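Local coordinates for E3 SUMO-protein ligase SIZ2 (Saccharomyces cerevisiae, PDB 6U75) that acts as a SUMO E3 ligase of the PIAS family, promoting SUMO attachment to target proteins through a zinc-binding SP-RING, and binds double-stranded DNA, at residues His41-Phe55 against Asn102-Thr114. Numbering follows the deposited sequence.
Sequences HDLLKSNKSYKLYLF and NPANLTPYLKVPT
Asn-105 lies beside Tyr-53 in an antiparallel, non-hydrogen-bonded pair, and its CB rests 3.7 Å from Tyr-53 CE1. With CG anti to the backbone N (chi1 -178°), the amide stays next to that ring, their planes 67° apart, and OD1 meets the ring edge 3.5 Å from CE1. OD1 also accepts two bonds: from Thr-107 OG1 in the carbonyl plane (2.6 Å), and from Thr-107 N well above it, which defines an Asx turn. ND2 ends near Lys-51 NZ, a pair of donors. Thr-107 OG1, its proton given to OD1, accepts from Leu-52 N at 2.8 Å and 163°. Replacing Asn-105 with alanine would take away OD1 and is likely to leave the Thr-107 hydroxyl and N without their shared acceptor. The paired backbones belong to the PINIT domain, where strand 50-58 lies between 104-105 and 130-139; Leu-54 and Ala-104 exchange both N-H...O bonds. Next along, Pro-103 CB covers one face of Phe-55, a CH-pi contact. Beyond the turn, Leu-110 CD1 reaches Leu-52 CD2 (3.7 Å), while on helix 38-46 the His-41 ring takes Pro-113 CG over one face.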
loop_
_atom_site.group_PDB
_atom_site.type_symbol
_atom_site.label_atom_id
_atom_site.label_comp_id
_atom_site.label_asym_id
_atom_site.label_seq_id
_atom_site.Cartn_x
_atom_site.Cartn_y
_atom_site.Cartn_z
ATOM N N HIS A 41 -12.327 23.292 -3.782
ATOM C CA HIS A 41 -11.291 23.918 -2.963
ATOM C C HIS A 41 -11.742 24.034 -1.512
ATOM O O HIS A 41 -10.981 23.733 -0.583
ATOM C CB HIS A 41 -10.939 25.294 -3.527
ATOM C CG HIS A 41 -9.845 25.268 -4.547
ATOM N ND1 HIS A 41 -8.527 25.520 -4.229
ATOM C CD2 HIS A 41 -9.870 25.020 -5.878
ATOM C CE1 HIS A 41 -7.789 25.429 -5.321
ATOM N NE2 HIS A 41 -8.580 25.128 -6.335
ATOM N N ASP A 42 -12.983 24.478 -1.297
ATOM C CA ASP A 42 -13.513 24.560 0.060
ATOM C C ASP A 42 -13.552 23.185 0.711
ATOM O O ASP A 42 -13.314 23.051 1.916
ATOM C CB ASP A 42 -14.910 25.179 0.046
ATOM C CG ASP A 42 -14.908 26.617 -0.432
ATOM O OD1 ASP A 42 -13.856 27.281 -0.328
ATOM O OD2 ASP A 42 -15.962 27.086 -0.909
ATOM N N LEU A 43 -13.859 22.150 -0.070
ATOM C CA LEU A 43 -13.871 20.797 0.474
ATOM C C LEU A 43 -12.469 20.357 0.881
ATOM O O LEU A 43 -12.282 19.782 1.960
ATOM C CB LEU A 43 -14.469 19.832 -0.548
ATOM C CG LEU A 43 -14.602 18.378 -0.097
ATOM C CD1 LEU A 43 -15.544 18.268 1.092
ATOM C CD2 LEU A 43 -15.080 17.511 -1.251
ATOM N N LEU A 44 -11.473 20.611 0.028
ATOM C CA LEU A 44 -10.091 20.319 0.399
ATOM C C LEU A 44 -9.704 21.046 1.679
ATOM O O LEU A 44 -9.001 20.491 2.531
ATOM C CB LEU A 44 -9.144 20.712 -0.735
ATOM C CG LEU A 44 -9.017 19.728 -1.896
ATOM C CD1 LEU A 44 -8.316 20.395 -3.063
ATOM C CD2 LEU A 44 -8.261 18.484 -1.458
ATOM N N LYS A 45 -10.148 22.294 1.829
ATOM C CA LYS A 45 -9.835 23.056 3.033
ATOM C C LYS A 45 -10.652 22.603 4.238
ATOM O O LYS A 45 -10.273 22.904 5.375
ATOM C CB LYS A 45 -10.060 24.546 2.771
ATOM C CG LYS A 45 -8.972 25.175 1.912
ATOM C CD LYS A 45 -9.513 26.261 0.994
ATOM C CE LYS A 45 -8.407 26.856 0.132
ATOM N NZ LYS A 45 -7.653 25.816 -0.631
ATOM N N SER A 46 -11.749 21.877 4.019
ATOM C CA SER A 46 -12.617 21.477 5.120
ATOM C C SER A 46 -12.023 20.351 5.953
ATOM O O SER A 46 -12.465 20.141 7.088
ATOM C CB SER A 46 -13.981 21.040 4.582
ATOM O OG SER A 46 -13.916 19.741 4.017
ATOM N N ASN A 47 -11.043 19.622 5.424
ATOM C CA ASN A 47 -10.469 18.489 6.136
ATOM C C ASN A 47 -9.001 18.362 5.758
ATOM O O ASN A 47 -8.665 18.306 4.571
ATOM C CB ASN A 47 -11.226 17.196 5.811
ATOM C CG ASN A 47 -10.889 16.067 6.764
ATOM O OD1 ASN A 47 -9.760 15.958 7.243
ATOM N ND2 ASN A 47 -11.872 15.222 7.049
ATOM N N LYS A 48 -8.137 18.310 6.772
ATOM C CA LYS A 48 -6.699 18.275 6.539
ATOM C C LYS A 48 -6.256 17.004 5.830
ATOM O O LYS A 48 -5.175 16.987 5.232
ATOM C CB LYS A 48 -5.952 18.406 7.869
ATOM C CG LYS A 48 -6.380 19.601 8.718
ATOM C CD LYS A 48 -6.452 19.250 10.203
ATOM C CE LYS A 48 -7.598 18.291 10.517
ATOM N NZ LYS A 48 -8.931 18.824 10.114
ATOM N N SER A 49 -7.058 15.942 5.885
ATOM C CA SER A 49 -6.700 14.663 5.289
ATOM C C SER A 49 -7.163 14.527 3.845
ATOM O O SER A 49 -6.988 13.456 3.257
ATOM C CB SER A 49 -7.287 13.516 6.118
ATOM O OG SER A 49 -6.714 13.479 7.413
ATOM N N TYR A 50 -7.745 15.573 3.263
ATOM C CA TYR A 50 -8.212 15.521 1.885
ATOM C C TYR A 50 -7.131 16.044 0.949
ATOM O O TYR A 50 -6.605 17.143 1.146
ATOM C CB TYR A 50 -9.497 16.334 1.709
ATOM C CG TYR A 50 -10.729 15.725 2.352
ATOM C CD1 TYR A 50 -10.664 14.515 3.034
ATOM C CD2 TYR A 50 -11.961 16.360 2.268
ATOM C CE1 TYR A 50 -11.790 13.962 3.618
ATOM C CE2 TYR A 50 -13.089 15.814 2.847
ATOM C CZ TYR A 50 -12.999 14.615 3.520
ATOM O OH TYR A 50 -14.120 14.066 4.098
ATOM N N LYS A 51 -6.808 15.249 -0.069
ATOM C CA LYS A 51 -5.811 15.604 -1.066
ATOM C C LYS A 51 -6.369 15.322 -2.455
ATOM O O LYS A 51 -7.298 14.531 -2.625
ATOM C CB LYS A 51 -4.503 14.822 -0.868
ATOM C CG LYS A 51 -3.872 14.961 0.513
ATOM C CD LYS A 51 -3.532 16.406 0.844
ATOM C CE LYS A 51 -2.464 16.495 1.922
ATOM N NZ LYS A 51 -1.094 16.396 1.347
ATOM N N LEU A 52 -5.788 15.980 -3.456
ATOM C CA LEU A 52 -6.140 15.748 -4.854
ATOM C C LEU A 52 -5.095 14.816 -5.453
ATOM O O LEU A 52 -3.934 15.203 -5.626
ATOM C CB LEU A 52 -6.218 17.060 -5.629
ATOM C CG LEU A 52 -6.534 16.901 -7.119
ATOM C CD1 LEU A 52 -7.880 16.218 -7.312
ATOM C CD2 LEU A 52 -6.507 18.243 -7.832
ATOM N N TYR A 53 -5.505 13.592 -5.774
ATOM C CA TYR A 53 -4.603 12.558 -6.255
ATOM C C TYR A 53 -4.887 12.247 -7.718
ATOM O O TYR A 53 -6.047 12.075 -8.115
ATOM C CB TYR A 53 -4.735 11.283 -5.415
ATOM C CG TYR A 53 -3.924 11.275 -4.136
ATOM C CD1 TYR A 53 -3.293 12.423 -3.672
ATOM C CD2 TYR A 53 -3.775 10.108 -3.399
ATOM C CE1 TYR A 53 -2.548 12.410 -2.507
ATOM C CE2 TYR A 53 -3.033 10.086 -2.234
ATOM C CZ TYR A 53 -2.421 11.238 -1.793
ATOM O OH TYR A 53 -1.682 11.218 -0.634
ATOM N N LEU A 54 -3.817 12.180 -8.505
ATOM C CA LEU A 54 -3.866 11.713 -9.882
ATOM C C LEU A 54 -3.662 10.204 -9.913
ATOM O O LEU A 54 -2.812 9.666 -9.199
ATOM C CB LEU A 54 -2.786 12.407 -10.712
ATOM C CG LEU A 54 -2.652 12.024 -12.186
ATOM C CD1 LEU A 54 -3.762 12.647 -13.014
ATOM C CD2 LEU A 54 -1.289 12.444 -12.710
ATOM N N PHE A 55 -4.451 9.527 -10.742
ATOM C CA PHE A 55 -4.410 8.078 -10.870
ATOM C C PHE A 55 -4.225 7.705 -12.333
ATOM O O PHE A 55 -4.749 8.378 -13.225
ATOM C CB PHE A 55 -5.694 7.436 -10.331
ATOM C CG PHE A 55 -5.872 7.588 -8.847
ATOM C CD1 PHE A 55 -6.380 8.760 -8.311
ATOM C CD2 PHE A 55 -5.536 6.555 -7.988
ATOM C CE1 PHE A 55 -6.544 8.899 -6.948
ATOM C CE2 PHE A 55 -5.699 6.691 -6.624
ATOM C CZ PHE A 55 -6.203 7.863 -6.104
ATOM N N ASN A 102 1.881 4.139 -7.202
ATOM C CA ASN A 102 1.221 5.057 -6.291
ATOM C C ASN A 102 0.636 6.235 -7.053
ATOM O O ASN A 102 1.063 6.542 -8.171
ATOM C CB ASN A 102 2.200 5.579 -5.231
ATOM C CG ASN A 102 2.466 4.572 -4.134
ATOM O OD1 ASN A 102 1.727 3.601 -3.971
ATOM N ND2 ASN A 102 3.521 4.805 -3.364
ATOM N N PRO A 103 -0.350 6.918 -6.483
ATOM C CA PRO A 103 -0.869 8.136 -7.108
ATOM C C PRO A 103 0.078 9.309 -6.895
ATOM O O PRO A 103 1.004 9.263 -6.084
ATOM C CB PRO A 103 -2.206 8.358 -6.394
ATOM C CG PRO A 103 -2.025 7.720 -5.061
ATOM C CD PRO A 103 -1.114 6.544 -5.279
ATOM N N ALA A 104 -0.172 10.374 -7.650
ATOM C CA ALA A 104 0.594 11.610 -7.557
ATOM C C ALA A 104 -0.239 12.662 -6.839
ATOM O O ALA A 104 -1.423 12.836 -7.143
ATOM C CB ALA A 104 0.999 12.109 -8.944
ATOM N N ASN A 105 0.382 13.359 -5.891
ATOM C CA ASN A 105 -0.299 14.373 -5.093
ATOM C C ASN A 105 -0.189 15.717 -5.803
ATOM O O ASN A 105 0.901 16.291 -5.898
ATOM C CB ASN A 105 0.301 14.444 -3.691
ATOM C CG ASN A 105 -0.404 15.452 -2.804
ATOM O OD1 ASN A 105 -1.572 15.777 -3.019
ATOM N ND2 ASN A 105 0.305 15.953 -1.800
ATOM N N LEU A 106 -1.317 16.221 -6.299
ATOM C CA LEU A 106 -1.376 17.510 -6.972
ATOM C C LEU A 106 -1.784 18.647 -6.042
ATOM O O LEU A 106 -1.837 19.800 -6.484
ATOM C CB LEU A 106 -2.362 17.445 -8.144
ATOM C CG LEU A 106 -2.198 16.286 -9.130
ATOM C CD1 LEU A 106 -3.353 16.275 -10.117
ATOM C CD2 LEU A 106 -0.868 16.371 -9.862
ATOM N N THR A 107 -2.060 18.353 -4.772
ATOM C CA THR A 107 -2.646 19.358 -3.886
ATOM C C THR A 107 -1.793 20.612 -3.753
ATOM O O THR A 107 -2.331 21.718 -3.940
ATOM C CB THR A 107 -2.908 18.733 -2.511
ATOM O OG1 THR A 107 -3.561 17.468 -2.671
ATOM C CG2 THR A 107 -3.786 19.648 -1.668
ATOM N N PRO A 108 -0.495 20.534 -3.438
ATOM C CA PRO A 108 0.256 21.768 -3.149
ATOM C C PRO A 108 0.498 22.647 -4.363
ATOM O O PRO A 108 0.769 23.842 -4.192
ATOM C CB PRO A 108 1.577 21.245 -2.569
ATOM C CG PRO A 108 1.739 19.900 -3.169
ATOM C CD PRO A 108 0.354 19.335 -3.322
ATOM N N TYR A 109 0.410 22.105 -5.578
ATOM C CA TYR A 109 0.706 22.857 -6.789
ATOM C C TYR A 109 -0.556 23.312 -7.515
ATOM O O TYR A 109 -0.484 23.707 -8.684
ATOM C CB TYR A 109 1.584 22.016 -7.715
ATOM C CG TYR A 109 2.666 21.261 -6.976
ATOM C CD1 TYR A 109 3.717 21.934 -6.365
ATOM C CD2 TYR A 109 2.634 19.877 -6.882
ATOM C CE1 TYR A 109 4.705 21.249 -5.683
ATOM C CE2 TYR A 109 3.618 19.183 -6.202
ATOM C CZ TYR A 109 4.650 19.874 -5.605
ATOM O OH TYR A 109 5.631 19.186 -4.930
ATOM N N LEU A 110 -1.704 23.273 -6.846
ATOM C CA LEU A 110 -2.958 23.695 -7.451
ATOM C C LEU A 110 -3.045 25.215 -7.517
ATOM O O LEU A 110 -2.545 25.927 -6.642
ATOM C CB LEU A 110 -4.148 23.154 -6.657
ATOM C CG LEU A 110 -4.981 22.044 -7.301
ATOM C CD1 LEU A 110 -6.081 21.607 -6.349
ATOM C CD2 LEU A 110 -5.572 22.497 -8.627
ATOM N N LYS A 111 -3.696 25.705 -8.566
ATOM C CA LYS A 111 -3.953 27.125 -8.740
ATOM C C LYS A 111 -5.352 27.470 -8.240
ATOM O O LYS A 111 -6.195 26.600 -8.012
ATOM C CB LYS A 111 -3.792 27.526 -10.211
ATOM C CG LYS A 111 -2.406 27.256 -10.784
ATOM C CD LYS A 111 -1.332 28.093 -10.093
ATOM C CE LYS A 111 -0.095 27.267 -9.769
ATOM N NZ LYS A 111 0.743 27.913 -8.721
ATOM N N VAL A 112 -5.592 28.767 -8.066
ATOM C CA VAL A 112 -6.880 29.256 -7.580
ATOM C C VAL A 112 -7.981 28.765 -8.515
ATOM O O VAL A 112 -7.704 28.418 -9.671
ATOM C CB VAL A 112 -6.892 30.789 -7.461
ATOM C CG1 VAL A 112 -6.019 31.236 -6.295
ATOM C CG2 VAL A 112 -6.432 31.439 -8.759
ATOM N N PRO A 113 -9.237 28.722 -8.064
ATOM C CA PRO A 113 -10.289 28.114 -8.895
ATOM C C PRO A 113 -10.528 28.839 -10.206
ATOM O O PRO A 113 -10.865 28.193 -11.207
ATOM C CB PRO A 113 -11.532 28.172 -7.991
ATOM C CG PRO A 113 -11.016 28.416 -6.609
ATOM C CD PRO A 113 -9.757 29.196 -6.770
ATOM N N THR A 114 -10.372 30.165 -10.235
ATOM C CA THR A 114 -10.683 30.926 -11.440
ATOM C C THR A 114 -9.690 30.667 -12.566
ATOM O O THR A 114 -10.008 30.946 -13.727
ATOM C CB THR A 114 -10.715 32.421 -11.126
ATOM O OG1 THR A 114 -9.422 32.848 -10.677
ATOM C CG2 THR A 114 -11.748 32.719 -10.048
HETATM O O HOH W 1 -7.822 25.251 -9.173
#